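Local coordinates for MNMC2 (Aquifex aeolicus, PDB 3VYW), which transfers methyl groups from S-adenosylmethionine during modification of the tRNA wobble uridine, working without the oxidase domain that is usually fused to such enzymes, at residues A[100-105]-A[129-134]; A[180-185]-A[213-218]. One frame throughout, in Å; residues are numbered along the deposited sequence.

Interaction 1: A[100-105]-A[129-134]; sequences ILDVGF and IISFEK. With SAM (S-adenosylmethionine), chain E.
Ile100 to Asp102 pair in parallel with Ile129 to Ser131, joined first through the backbone. Ile130 N donates to Ile100 O, and Asp102 N gives a nearly straight bond to Ile130 O (2.8 Å, 171°). The following bond, from Phe132 N to Asp102 O, is weak. Farther along, Phe132 O accepts Phe105 N at 3.1 Å, with a weak second bond from Gly104 N.

The polar side-chain contact is Ser131 against Asp102. With OG anti to the backbone N (chi1 -167°), Ser131 places its hydroxyl 3.1 Å from Asp102 OD2 and 3.2 Å from Asp102 O; its single proton could serve either. The same OG lies at the edge of the Phe105 ring, in its plane. Branched Ile100 and Ile129 suit the strands and sit on this same sheet face as a looser pair.

The opposite face carries Leu101, Ile130 and Phe132. Its apolar contacts centre on Leu101, whose CD2 meets Phe132 CE1 at 3.6 Å as the two side chains cross obliquely.

Cofactor contacts gather at the strand ends. Gly104 O accepts the amino N of SAM (2.8 Å); a side chain at this glycine would run into ribose O4'. Glu133 OE1 accepts SAM O2' at 2.8 Å, while Glu135 N and Gly106 N also hold its carboxylate and so fix its turn. Lys134 lays its methylene chain along the adenine, CD 3.4 Å from SAM C5. A glycine-bearing loop after the first strand and an acidic residue near the C-terminal end of the second are hallmarks of Rossmann-like methyltransferases.

Helix 109-121 makes the beta-alpha-beta crossover, its Leu111 touching Asp102, Phe105 and Ile129; strands 187-192 and 166-172 flank the pair on its outer sides.

Interaction 2: A[180-185]-A[213-218]; sequences KEVENF and KERIDE
The guanidinium of Arg215 has Val182 O over one face, with CZ 3.2 Å from that oxygen, while Lys180 C, Val182 CB and Glu214 OE2 lie in its plane at the edge. Glu214 supplies the charge partner: Arg215 NH2 donates to Glu214 OE2 at 3.1 Å in a salt bridge between chain neighbours, the oxygen met nearly along its C-O axis. Arg215 NE makes a weak bond to Leu211 O.

Bends at chi2 (142°) and chi3 (-94°) carry the arginine stem past Val182, whose CG1 packs beside Arg215 CD at 3.8 Å. A long residue with an apolar stem and a planar, cationic end suits this place beside a compact valine. The carbonyl of Phe185 meets the stem too, O to Arg215 CG 3.7 Å. Replacing Arg215 by alanine is likely to leave Glu214 without its charge mate and a gap beside Val182.

Lys213 to Ile216 form a type I turn; Arg215, within it, and Asp217, beyond it, bond through their backbones to Ala187. No hydrogen bond joins the two segments, which implies that those backbone bonds hold the regions together along with apolar packing, probably helped by the positive charge near carbonyl oxygens.

The residues of interaction 1 that touch are all buried at the middle of the mixed sheet, whereas interaction 2, its centre about 13 Å away, is partly buried and joins the loop before strand 187-192 to the turn between helix 206-213 and strand 216-217. The first rests on parallel backbone bonding that weakens toward the cofactor end and carries part of the cofactor pocket; the second has no hydrogen bond across it and relies largely on one arginine side chain, away from SAM. They share a packing layer: Ile130 CD1 lies 3.9 Å from both Val182 CG1 and Phe185 CD1. The loop beside Arg215 thus covers the sheet face of Ile130 and leads into strand 187-192, next to strand 97-103.

Interaction 1: A[100-105]-A[129-134]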
ATOM      1  N   ILE A 100       1.095 -11.832   9.185  1.00 34.95           N
ATOM      2  CA  ILE A 100       1.185 -10.626   8.411  1.00 32.84           C
ATOM      3  C   ILE A 100       0.433 -10.694   7.114  1.00 34.66           C
ATOM      4  O   ILE A 100       0.591 -11.599   6.357  1.00 33.96           O
ATOM      5  CB  ILE A 100       2.622 -10.316   8.067  1.00 32.69           C
ATOM      6  CG1 ILE A 100       3.440 -10.237   9.321  1.00 31.47           C
ATOM      7  CG2 ILE A 100       2.701  -9.030   7.293  1.00 31.39           C
ATOM      8  CD1 ILE A 100       4.887 -10.004   9.045  1.00 32.63           C
ATOM      9  N   LEU A 101      -0.369  -9.685   6.864  1.00 36.39           N
ATOM     10  CA  LEU A 101      -1.044  -9.520   5.610  1.00 38.33           C
ATOM     11  C   LEU A 101      -0.226  -8.537   4.823  1.00 37.49           C
ATOM     12  O   LEU A 101      -0.050  -7.448   5.220  1.00 34.83           O
ATOM     13  CB  LEU A 101      -2.423  -8.952   5.873  1.00 37.00           C
ATOM     14  CG  LEU A 101      -3.607  -9.457   5.102  1.00 38.47           C
ATOM     15  CD1 LEU A 101      -4.501  -8.360   4.610  1.00 37.13           C
ATOM     16  CD2 LEU A 101      -3.124 -10.280   3.963  1.00 40.81           C
ATOM     17  N   ASP A 102       0.313  -8.950   3.697  1.00 44.12           N
ATOM     18  CA  ASP A 102       1.194  -8.088   2.949  1.00 42.14           C
ATOM     19  C   ASP A 102       0.583  -7.631   1.664  1.00 40.90           C
ATOM     20  O   ASP A 102       0.354  -8.407   0.808  1.00 42.99           O
ATOM     21  CB  ASP A 102       2.465  -8.840   2.650  1.00 45.27           C
ATOM     22  CG  ASP A 102       3.558  -7.961   2.214  1.00 54.72           C
ATOM     23  OD1 ASP A 102       3.683  -6.895   2.782  1.00 63.51           O
ATOM     24  OD2 ASP A 102       4.308  -8.312   1.308  1.00 51.67           O
ATOM     25  N   VAL A 103       0.362  -6.344   1.520  1.00 35.63           N
ATOM     26  CA  VAL A 103      -0.246  -5.816   0.326  1.00 33.60           C
ATOM     27  C   VAL A 103       0.812  -5.337  -0.645  1.00 37.81           C
ATOM     28  O   VAL A 103       1.342  -4.294  -0.495  1.00 43.51           O
ATOM     29  CB  VAL A 103      -1.139  -4.638   0.693  1.00 30.35           C
ATOM     30  CG1 VAL A 103      -1.599  -3.922  -0.520  1.00 34.12           C
ATOM     31  CG2 VAL A 103      -2.315  -5.061   1.501  1.00 26.86           C
ATOM     32  N   GLY A 104       1.112  -6.145  -1.641  1.00 39.38           N
ATOM     33  CA  GLY A 104       2.152  -5.879  -2.606  1.00 37.11           C
ATOM     34  C   GLY A 104       3.464  -6.525  -2.278  1.00 37.33           C
ATOM     35  O   GLY A 104       4.234  -5.993  -1.559  1.00 40.69           O
ATOM     36  N   PHE A 105       3.737  -7.678  -2.832  1.00 39.19           N
ATOM     37  CA  PHE A 105       4.941  -8.364  -2.473  1.00 33.42           C
ATOM     38  C   PHE A 105       6.179  -7.581  -2.823  1.00 32.68           C
ATOM     39  O   PHE A 105       7.110  -7.545  -2.077  1.00 29.33           O
ATOM     40  CB  PHE A 105       5.008  -9.721  -3.124  1.00 32.13           C
ATOM     41  CG  PHE A 105       6.255 -10.437  -2.824  1.00 31.08           C
ATOM     42  CD1 PHE A 105       6.409 -11.065  -1.643  1.00 32.89           C
ATOM     43  CD2 PHE A 105       7.288 -10.408  -3.692  1.00 30.13           C
ATOM     44  CE1 PHE A 105       7.560 -11.695  -1.342  1.00 32.27           C
ATOM     45  CE2 PHE A 105       8.446 -11.034  -3.400  1.00 29.82           C
ATOM     46  CZ  PHE A 105       8.577 -11.685  -2.225  1.00 30.43           C
ATOM     47  N   ILE A 129       2.556 -15.510   6.556  1.00 41.62           N
ATOM     48  CA  ILE A 129       2.453 -14.433   5.616  1.00 42.08           C
ATOM     49  C   ILE A 129       1.587 -14.758   4.422  1.00 43.41           C
ATOM     50  O   ILE A 129       1.775 -15.737   3.774  1.00 43.84           O
ATOM     51  CB  ILE A 129       3.825 -14.049   5.079  1.00 38.18           C
ATOM     52  CG1 ILE A 129       4.737 -13.692   6.216  1.00 37.81           C
ATOM     53  CG2 ILE A 129       3.724 -12.881   4.144  1.00 32.62           C
ATOM     54  CD1 ILE A 129       6.173 -13.634   5.810  1.00 37.25           C
ATOM     55  N   ILE A 130       0.647 -13.878   4.136  1.00 45.69           N
ATOM     56  CA  ILE A 130      -0.080 -13.863   2.894  1.00 40.09           C
ATOM     57  C   ILE A 130       0.185 -12.576   2.159  1.00 42.00           C
ATOM     58  O   ILE A 130       0.007 -11.519   2.671  1.00 37.10           O
ATOM     59  CB  ILE A 130      -1.568 -13.971   3.148  1.00 39.89           C
ATOM     60  CG1 ILE A 130      -1.860 -15.282   3.838  1.00 37.98           C
ATOM     61  CG2 ILE A 130      -2.328 -13.846   1.857  1.00 33.65           C
ATOM     62  CD1 ILE A 130      -3.312 -15.534   4.077  1.00 42.07           C
ATOM     63  N   SER A 131       0.591 -12.689   0.919  1.00 41.04           N
ATOM     64  CA  SER A 131       0.917 -11.531   0.137  1.00 38.54           C
ATOM     65  C   SER A 131       0.189 -11.495  -1.168  1.00 36.39           C
ATOM     66  O   SER A 131      -0.330 -12.462  -1.592  1.00 41.86           O
ATOM     67  CB  SER A 131       2.389 -11.459  -0.094  1.00 37.47           C
ATOM     68  OG  SER A 131       2.679 -10.200  -0.584  1.00 46.96           O
ATOM     69  N   PHE A 132       0.107 -10.338  -1.775  1.00 37.25           N
ATOM     70  CA  PHE A 132      -0.659 -10.148  -2.970  1.00 35.03           C
ATOM     71  C   PHE A 132       0.263  -9.550  -3.967  1.00 36.93           C
ATOM     72  O   PHE A 132       0.962  -8.663  -3.666  1.00 35.88           O
ATOM     73  CB  PHE A 132      -1.803  -9.185  -2.694  1.00 42.64           C
ATOM     74  CG  PHE A 132      -2.823  -9.719  -1.745  1.00 44.09           C
ATOM     75  CD1 PHE A 132      -2.838  -9.327  -0.439  1.00 47.84           C
ATOM     76  CD2 PHE A 132      -3.749 -10.621  -2.163  1.00 46.98           C
ATOM     77  CE1 PHE A 132      -3.756  -9.841   0.435  1.00 49.50           C
ATOM     78  CE2 PHE A 132      -4.674 -11.126  -1.300  1.00 45.64           C
ATOM     79  CZ  PHE A 132      -4.676 -10.742   0.001  1.00 45.87           C
ATOM     80  N   GLU A 133       0.334 -10.087  -5.151  1.00 39.80           N
ATOM     81  CA  GLU A 133       1.194  -9.510  -6.141  1.00 36.79           C
ATOM     82  C   GLU A 133       0.656  -9.781  -7.508  1.00 41.58           C
ATOM     83  O   GLU A 133       0.576 -10.897  -7.890  1.00 44.38           O
ATOM     84  CB  GLU A 133       2.574 -10.116  -6.002  1.00 34.42           C
ATOM     85  CG  GLU A 133       3.645  -9.539  -6.885  1.00 35.61           C
ATOM     86  CD  GLU A 133       3.584  -8.048  -7.070  1.00 36.09           C
ATOM     87  OE1 GLU A 133       3.362  -7.599  -8.171  1.00 36.04           O
ATOM     88  OE2 GLU A 133       3.817  -7.315  -6.137  1.00 34.06           O
ATOM     89  N   LYS A 134       0.233  -8.758  -8.211  1.00 38.67           N
ATOM     90  CA  LYS A 134      -0.157  -8.874  -9.598  1.00 41.72           C
ATOM     91  C   LYS A 134       0.925  -9.075 -10.627  1.00 43.11           C
ATOM     92  O   LYS A 134       0.668  -9.627 -11.659  1.00 46.66           O
ATOM     93  CB  LYS A 134      -1.139  -7.802 -10.014  1.00 47.66           C
ATOM     94  CG  LYS A 134      -0.570  -6.502 -10.511  1.00 48.59           C
ATOM     95  CD  LYS A 134      -1.696  -5.521 -10.635  1.00 48.74           C
ATOM     96  CE  LYS A 134      -1.443  -4.485 -11.679  1.00 53.51           C
ATOM     97  NZ  LYS A 134      -2.743  -4.002 -12.152  1.00 62.05           N
TER
HETATM   98  N   SAM E 501       6.279  -4.178  -0.780  1.00 36.95           N
HETATM   99  CA  SAM E 501       7.290  -4.211  -1.768  1.00 41.32           C
HETATM  100  C   SAM E 501       8.537  -4.432  -1.004  1.00 42.41           C
HETATM  101  O   SAM E 501       9.589  -4.706  -1.527  1.00 44.54           O
HETATM  102  OXT SAM E 501       8.477  -4.378   0.188  1.00 44.23           O
HETATM  103  CB  SAM E 501       7.121  -2.928  -2.552  1.00 44.33           C
HETATM  104  CG  SAM E 501       5.946  -3.145  -3.512  1.00 49.23           C
HETATM  105  SD  SAM E 501       5.510  -1.895  -4.483  1.00 49.66           S
HETATM  106  CE  SAM E 501       5.386  -0.550  -3.572  1.00 50.49           C
HETATM  107  C5' SAM E 501       4.005  -2.133  -5.137  1.00 45.65           C
HETATM  108  C4' SAM E 501       3.641  -3.572  -5.523  1.00 45.13           C
HETATM  109  O4' SAM E 501       2.234  -3.704  -5.582  1.00 43.04           O
HETATM  110  C3' SAM E 501       4.121  -3.996  -6.895  1.00 45.60           C
HETATM  111  O3' SAM E 501       4.606  -5.319  -6.842  1.00 40.82           O
HETATM  112  C2' SAM E 501       2.878  -3.987  -7.740  1.00 44.34           C
HETATM  113  O2' SAM E 501       2.976  -4.926  -8.774  1.00 39.91           O
HETATM  114  C1' SAM E 501       1.832  -4.384  -6.752  1.00 39.57           C
HETATM  115  N9  SAM E 501       0.443  -4.079  -7.158  1.00 36.84           N
HETATM  116  C8  SAM E 501      -0.031  -2.957  -7.646  1.00 32.57           C
HETATM  117  N7  SAM E 501      -1.327  -3.028  -7.882  1.00 30.89           N
HETATM  118  C5  SAM E 501      -1.717  -4.221  -7.547  1.00 30.61           C
HETATM  119  C6  SAM E 501      -2.976  -4.954  -7.545  1.00 33.11           C
HETATM  120  N6  SAM E 501      -4.108  -4.417  -7.964  1.00 30.44           N
HETATM  121  N1  SAM E 501      -2.961  -6.183  -7.114  1.00 31.67           N
HETATM  122  C2  SAM E 501      -1.872  -6.747  -6.684  1.00 29.02           C
HETATM  123  N3  SAM E 501      -0.718  -6.151  -6.673  1.00 32.65           N
HETATM  124  C4  SAM E 501      -0.560  -4.910  -7.081  1.00 31.46           C

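Interaction 2: A[180-185]-A[213-218]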
ATOM      1  N   LYS A 180     -10.655 -12.171  -1.523  1.00 47.31           N
ATOM      2  CA  LYS A 180     -11.859 -12.791  -1.071  1.00 54.69           C
ATOM      3  C   LYS A 180     -11.590 -14.211  -0.634  1.00 60.72           C
ATOM      4  O   LYS A 180     -12.267 -14.721   0.238  1.00 66.66           O
ATOM      5  CB  LYS A 180     -12.939 -12.731  -2.132  1.00 55.30           C
ATOM      6  CG  LYS A 180     -13.051 -11.400  -2.838  1.00 55.39           C
ATOM      7  CD  LYS A 180     -14.337 -10.680  -2.552  1.00 53.77           C
ATOM      8  CE  LYS A 180     -14.562  -9.635  -3.617  1.00 59.40           C
ATOM      9  NZ  LYS A 180     -15.917  -9.033  -3.615  1.00 58.98           N
ATOM     10  N   GLU A 181     -10.585 -14.835  -1.217  1.00 59.21           N
ATOM     11  CA  GLU A 181     -10.191 -16.168  -0.829  1.00 56.47           C
ATOM     12  C   GLU A 181      -9.651 -16.287   0.561  1.00 61.47           C
ATOM     13  O   GLU A 181      -9.629 -17.360   1.104  1.00 65.04           O
ATOM     14  CB  GLU A 181      -9.171 -16.739  -1.767  1.00 56.55           C
ATOM     15  CG  GLU A 181      -9.600 -16.754  -3.196  1.00 58.93           C
ATOM     16  CD  GLU A 181      -8.445 -17.012  -4.102  1.00 62.74           C
ATOM     17  OE1 GLU A 181      -8.552 -16.757  -5.295  1.00 63.32           O
ATOM     18  OE2 GLU A 181      -7.428 -17.471  -3.604  1.00 65.20           O
ATOM     19  N   VAL A 182      -9.173 -15.210   1.141  1.00 59.63           N
ATOM     20  CA  VAL A 182      -8.546 -15.372   2.417  1.00 54.95           C
ATOM     21  C   VAL A 182      -9.577 -15.319   3.494  1.00 60.11           C
ATOM     22  O   VAL A 182     -10.237 -14.331   3.690  1.00 58.73           O
ATOM     23  CB  VAL A 182      -7.504 -14.312   2.687  1.00 52.14           C
ATOM     24  CG1 VAL A 182      -7.030 -14.420   4.104  1.00 48.06           C
ATOM     25  CG2 VAL A 182      -6.355 -14.442   1.726  1.00 49.48           C
ATOM     26  N   GLU A 183      -9.701 -16.442   4.182  1.00 65.71           N
ATOM     27  CA  GLU A 183     -10.676 -16.648   5.204  1.00 61.41           C
ATOM     28  C   GLU A 183      -9.941 -17.202   6.385  1.00 63.64           C
ATOM     29  O   GLU A 183      -8.897 -17.777   6.251  1.00 65.19           O
ATOM     30  CB  GLU A 183     -11.731 -17.620   4.705  1.00 68.93           C
ATOM     31  CG  GLU A 183     -12.800 -16.964   3.845  1.00 79.68           C
ATOM     32  CD  GLU A 183     -13.254 -17.809   2.672  1.00 89.57           C
ATOM     33  OE1 GLU A 183     -13.002 -19.021   2.667  1.00 95.13           O
ATOM     34  OE2 GLU A 183     -13.875 -17.263   1.751  1.00 85.86           O
ATOM     35  N   ASN A 184     -10.476 -16.991   7.562  1.00 64.52           N
ATOM     36  CA  ASN A 184      -9.905 -17.553   8.751  1.00 65.68           C
ATOM     37  C   ASN A 184      -8.520 -17.037   9.050  1.00 62.49           C
ATOM     38  O   ASN A 184      -7.722 -17.698   9.674  1.00 66.28           O
ATOM     39  CB  ASN A 184      -9.905 -19.068   8.641  1.00 72.42           C
ATOM     40  CG  ASN A 184     -11.261 -19.623   8.256  1.00 78.85           C
ATOM     41  OD1 ASN A 184     -12.235 -19.457   8.969  1.00 81.85           O
ATOM     42  ND2 ASN A 184     -11.323 -20.288   7.123  1.00 78.44           N
ATOM     43  N   PHE A 185      -8.242 -15.834   8.606  1.00 57.19           N
ATOM     44  CA  PHE A 185      -6.980 -15.199   8.888  1.00 56.29           C
ATOM     45  C   PHE A 185      -7.247 -13.845   9.520  1.00 55.49           C
ATOM     46  O   PHE A 185      -7.860 -13.008   8.914  1.00 56.44           O
ATOM     47  CB  PHE A 185      -6.273 -15.026   7.548  1.00 56.75           C
ATOM     48  CG  PHE A 185      -4.825 -14.665   7.634  1.00 53.57           C
ATOM     49  CD1 PHE A 185      -3.897 -15.599   7.939  1.00 52.71           C
ATOM     50  CD2 PHE A 185      -4.411 -13.410   7.338  1.00 50.02           C
ATOM     51  CE1 PHE A 185      -2.580 -15.286   7.993  1.00 56.41           C
ATOM     52  CE2 PHE A 185      -3.095 -13.080   7.392  1.00 51.10           C
ATOM     53  CZ  PHE A 185      -2.173 -14.019   7.722  1.00 58.22           C
ATOM     54  N   LYS A 213     -10.084  -5.000   6.273  1.00 41.60           N
ATOM     55  CA  LYS A 213     -10.536  -4.882   7.640  1.00 43.31           C
ATOM     56  C   LYS A 213     -10.999  -6.207   8.194  1.00 41.75           C
ATOM     57  O   LYS A 213     -10.775  -6.511   9.317  1.00 39.03           O
ATOM     58  CB  LYS A 213     -11.650  -3.859   7.719  1.00 40.61           C
ATOM     59  CG  LYS A 213     -11.941  -3.329   9.100  1.00 48.39           C
ATOM     60  CD  LYS A 213     -13.423  -3.262   9.369  1.00 43.33           C
ATOM     61  CE  LYS A 213     -13.707  -2.519  10.639  1.00 42.16           C
ATOM     62  NZ  LYS A 213     -15.024  -1.854  10.623  1.00 40.71           N
ATOM     63  N   GLU A 214     -11.647  -6.987   7.363  1.00 39.59           N
ATOM     64  CA  GLU A 214     -12.173  -8.245   7.757  1.00 41.36           C
ATOM     65  C   GLU A 214     -11.041  -9.154   8.120  1.00 43.26           C
ATOM     66  O   GLU A 214     -11.215 -10.141   8.767  1.00 48.09           O
ATOM     67  CB  GLU A 214     -12.984  -8.848   6.641  1.00 47.44           C
ATOM     68  CG  GLU A 214     -14.317  -8.206   6.419  1.00 51.50           C
ATOM     69  CD  GLU A 214     -14.832  -8.472   5.034  1.00 69.61           C
ATOM     70  OE1 GLU A 214     -15.682  -7.719   4.535  1.00 74.34           O
ATOM     71  OE2 GLU A 214     -14.390  -9.446   4.430  1.00 74.69           O
ATOM     72  N   ARG A 215      -9.860  -8.809   7.677  1.00 42.25           N
ATOM     73  CA  ARG A 215      -8.743  -9.686   7.786  1.00 34.05           C
ATOM     74  C   ARG A 215      -7.706  -9.245   8.765  1.00 36.01           C
ATOM     75  O   ARG A 215      -6.613  -9.714   8.745  1.00 35.62           O
ATOM     76  CB  ARG A 215      -8.163  -9.912   6.422  1.00 39.65           C
ATOM     77  CG  ARG A 215      -8.670 -11.177   5.794  1.00 45.85           C
ATOM     78  CD  ARG A 215      -8.909 -11.073   4.318  1.00 47.04           C
ATOM     79  NE  ARG A 215     -10.273 -10.743   4.040  1.00 54.97           N
ATOM     80  CZ  ARG A 215     -10.983 -11.313   3.104  1.00 53.38           C
ATOM     81  NH1 ARG A 215     -10.453 -12.254   2.379  1.00 62.45           N
ATOM     82  NH2 ARG A 215     -12.216 -10.950   2.906  1.00 55.24           N
ATOM     83  N   ILE A 216      -8.063  -8.339   9.640  1.00 40.18           N
ATOM     84  CA  ILE A 216      -7.116  -7.849  10.605  1.00 38.60           C
ATOM     85  C   ILE A 216      -7.592  -8.062  12.010  1.00 47.90           C
ATOM     86  O   ILE A 216      -8.735  -7.857  12.316  1.00 52.18           O
ATOM     87  CB  ILE A 216      -6.745  -6.387  10.371  1.00 33.40           C
ATOM     88  CG1 ILE A 216      -5.611  -5.969  11.282  1.00 32.08           C
ATOM     89  CG2 ILE A 216      -7.917  -5.499  10.593  1.00 33.23           C
ATOM     90  CD1 ILE A 216      -5.123  -4.579  11.054  1.00 28.64           C
ATOM     91  N   ASP A 217      -6.683  -8.486  12.863  1.00 49.20           N
ATOM     92  CA  ASP A 217      -6.988  -8.701  14.239  1.00 51.01           C
ATOM     93  C   ASP A 217      -7.282  -7.362  14.784  1.00 49.06           C
ATOM     94  O   ASP A 217      -6.733  -6.414  14.331  1.00 52.15           O
ATOM     95  CB  ASP A 217      -5.784  -9.279  14.952  1.00 52.18           C
ATOM     96  CG  ASP A 217      -6.073  -9.620  16.363  1.00 58.74           C
ATOM     97  OD1 ASP A 217      -5.384  -9.123  17.260  1.00 58.35           O
ATOM     98  OD2 ASP A 217      -6.999 -10.401  16.584  1.00 62.94           O
ATOM     99  N   GLU A 218      -8.133  -7.303  15.776  1.00 48.13           N
ATOM    100  CA  GLU A 218      -8.592  -6.064  16.358  1.00 46.37           C
ATOM    101  C   GLU A 218      -7.496  -5.285  16.960  1.00 42.92           C
ATOM    102  O   GLU A 218      -7.535  -4.102  16.969  1.00 45.68           O
ATOM    103  CB  GLU A 218      -9.532  -6.361  17.481  1.00 54.21           C
ATOM    104  CG  GLU A 218     -10.855  -6.910  17.070  1.00 59.13           C
ATOM    105  CD  GLU A 218     -11.894  -6.512  18.050  1.00 73.92           C
ATOM    106  OE1 GLU A 218     -11.580  -6.555  19.245  1.00 83.95           O
ATOM    107  OE2 GLU A 218     -12.995  -6.134  17.634  1.00 75.16           O
TER